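PDB 7DRQ: Uly1 from Catenovulum maritimum, which is an ulvan lyase of polysaccharide lyase family 24, a calcium-binding enzyme that probably breaks the chain of the algal polysaccharide ulvan by elimination. Local coordinates for residues L201-F206 against H217-S222. Numbering follows the deposited sequence.
Sequences LTYPTF and HMRQGS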
loop_
_atom_site.group_PDB
_atom_site.type_symbol
_atom_site.label_atom_id
_atom_site.label_comp_id
_atom_site.label_asym_id
_atom_site.label_seq_id
_atom_site.Cartn_x
_atom_site.Cartn_y
_atom_site.Cartn_z
ATOM N N LEU A 201 7.075 6.663 -10.602
ATOM C CA LEU A 201 6.833 5.637 -9.590
ATOM C C LEU A 201 5.732 6.067 -8.619
ATOM O O LEU A 201 5.652 7.238 -8.228
ATOM C CB LEU A 201 8.119 5.320 -8.824
ATOM C CG LEU A 201 9.282 4.710 -9.615
ATOM C CD1 LEU A 201 10.489 4.509 -8.714
ATOM C CD2 LEU A 201 8.868 3.387 -10.241
ATOM N N THR A 202 4.904 5.099 -8.208
ATOM C CA THR A 202 3.809 5.312 -7.263
ATOM C C THR A 202 3.653 4.062 -6.397
ATOM O O THR A 202 4.055 2.960 -6.786
ATOM C CB THR A 202 2.486 5.614 -7.996
ATOM O OG1 THR A 202 2.717 6.551 -9.062
ATOM C CG2 THR A 202 1.415 6.188 -7.031
ATOM N N TYR A 203 3.089 4.252 -5.193
ATOM C CA TYR A 203 2.684 3.199 -4.256
ATOM C C TYR A 203 3.848 2.429 -3.648
ATOM O O TYR A 203 3.989 1.226 -3.912
ATOM C CB TYR A 203 1.764 2.180 -4.925
ATOM C CG TYR A 203 0.488 2.723 -5.489
ATOM C CD1 TYR A 203 -0.456 3.344 -4.683
ATOM C CD2 TYR A 203 0.224 2.599 -6.841
ATOM C CE1 TYR A 203 -1.638 3.829 -5.225
ATOM C CE2 TYR A 203 -0.941 3.075 -7.387
ATOM C CZ TYR A 203 -1.866 3.685 -6.584
ATOM O OH TYR A 203 -3.022 4.149 -7.167
ATOM N N PRO A 204 4.678 3.056 -2.812
ATOM C CA PRO A 204 5.763 2.308 -2.145
ATOM C C PRO A 204 5.191 1.336 -1.119
ATOM O O PRO A 204 4.413 1.726 -0.246
ATOM C CB PRO A 204 6.597 3.410 -1.482
ATOM C CG PRO A 204 5.579 4.508 -1.200
ATOM C CD PRO A 204 4.603 4.460 -2.359
ATOM N N THR A 205 5.561 0.059 -1.249
ATOM C CA THR A 205 5.130 -0.986 -0.326
ATOM C C THR A 205 6.299 -1.927 -0.081
ATOM O O THR A 205 6.738 -2.611 -1.011
ATOM C CB THR A 205 3.928 -1.761 -0.874
ATOM O OG1 THR A 205 2.846 -0.853 -1.105
ATOM C CG2 THR A 205 3.468 -2.819 0.142
ATOM N N PHE A 206 6.791 -1.958 1.154
ATOM C CA PHE A 206 7.864 -2.853 1.551
ATOM C C PHE A 206 7.308 -4.194 2.018
ATOM O O PHE A 206 6.176 -4.296 2.497
ATOM C CB PHE A 206 8.686 -2.256 2.699
ATOM C CG PHE A 206 9.364 -0.943 2.384
ATOM C CD1 PHE A 206 10.622 -0.919 1.783
ATOM C CD2 PHE A 206 8.792 0.258 2.791
ATOM C CE1 PHE A 206 11.268 0.286 1.546
ATOM C CE2 PHE A 206 9.430 1.461 2.562
ATOM C CZ PHE A 206 10.676 1.478 1.933
ATOM N N HIS A 217 8.418 -2.877 -3.493
ATOM C CA HIS A 217 7.864 -2.800 -4.840
ATOM C C HIS A 217 7.057 -1.523 -5.021
ATOM O O HIS A 217 6.515 -0.962 -4.069
ATOM C CB HIS A 217 7.032 -4.048 -5.228
ATOM C CG HIS A 217 5.671 -4.136 -4.595
ATOM N ND1 HIS A 217 5.482 -4.182 -3.231
ATOM C CD2 HIS A 217 4.445 -4.274 -5.151
ATOM C CE1 HIS A 217 4.188 -4.305 -2.972
ATOM N NE2 HIS A 217 3.539 -4.364 -4.121
HETATM N N MSE A 218 7.028 -1.053 -6.270
HETATM C CA MSE A 218 6.295 0.141 -6.659
HETATM C C MSE A 218 5.715 -0.094 -8.046
HETATM O O MSE A 218 6.123 -1.014 -8.761
HETATM C CB MSE A 218 7.184 1.397 -6.649
HETATM C CG MSE A 218 7.807 1.710 -5.282
HETATM SE SE MSE A 218 8.698 3.451 -5.242
HETATM C CE MSE A 218 7.114 4.567 -5.273
ATOM N N ARG A 219 4.767 0.746 -8.422
ATOM C CA ARG A 219 4.210 0.722 -9.765
ATOM C C ARG A 219 4.905 1.794 -10.580
ATOM O O ARG A 219 5.136 2.903 -10.091
ATOM C CB ARG A 219 2.701 0.965 -9.745
ATOM C CG ARG A 219 1.919 -0.151 -9.103
ATOM C CD ARG A 219 0.423 0.078 -9.212
ATOM N NE ARG A 219 -0.293 -0.664 -8.176
ATOM C CZ ARG A 219 -1.590 -0.540 -7.932
ATOM N NH1 ARG A 219 -2.329 0.299 -8.653
ATOM N NH2 ARG A 219 -2.151 -1.263 -6.973
ATOM N N GLN A 220 5.284 1.449 -11.801
ATOM C CA GLN A 220 5.938 2.398 -12.684
ATOM C C GLN A 220 5.096 2.589 -13.934
ATOM O O GLN A 220 4.594 1.618 -14.506
ATOM C CB GLN A 220 7.336 1.940 -13.079
ATOM C CG GLN A 220 8.141 3.069 -13.731
ATOM C CD GLN A 220 9.590 2.697 -13.979
ATOM O OE1 GLN A 220 9.909 1.544 -14.250
ATOM N NE2 GLN A 220 10.478 3.684 -13.889
ATOM N N GLY A 221 4.961 3.838 -14.355
ATOM C CA GLY A 221 4.290 4.130 -15.609
ATOM C C GLY A 221 2.956 4.817 -15.412
ATOM O O GLY A 221 2.816 5.690 -14.551
ATOM N N SER A 222 1.965 4.423 -16.199
ATOM C CA SER A 222 0.663 5.074 -16.213
ATOM C C SER A 222 -0.428 4.019 -16.172
ATOM O O SER A 222 -0.163 2.818 -16.255
ATOM C CB SER A 222 0.505 5.935 -17.467
ATOM O OG SER A 222 0.303 5.092 -18.588
HETATM O O HOH W 1 3.143 5.018 -11.371
#
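T202 and R219, like T205 and H217, pair across an antiparallel beta hairpin with a beta bulge, formed by the first two strands of a four-stranded sheet that probably makes one blade of a beta-propeller. Reciprocal backbone bonds define the T202–R219 pair, with R219 N to T202 O at 2.8 Å. The next hydrogen-bonded pair, T205 with H217, lies three residues on in one strand but two back in the other; this one-residue shift establishes the bulge at Y203 and P204, where Y203 takes a left-handed backbone conformation. Y203 CD2 lies over one face of the R219 guanidinium, offset from its centre, the two planes 52° apart; R219, on the sheet face of T202, T205 and H217, bonds through NH2 to G264 O on the strand 261-269. The bent selenomethionine chain of M218 brings CE to 3.8 Å from both L201 CB and P204 CD. H217 holds CG between its backbone N and carbonyl carbon (chi1 75°), folding the imidazole back alongside T205. An alanine in place of H217 would probably leave T205 O without its second donor and open a gap beside T205 CG2, which lies 3.5 Å from H217 CE1. T205 O takes H217 N almost straight (173° at the hydrogen) and, from the opposite face of its carbonyl plane, H217 ND1 at 3.0 Å in a more bent bond, the oxygen tilted from the imidazole plane.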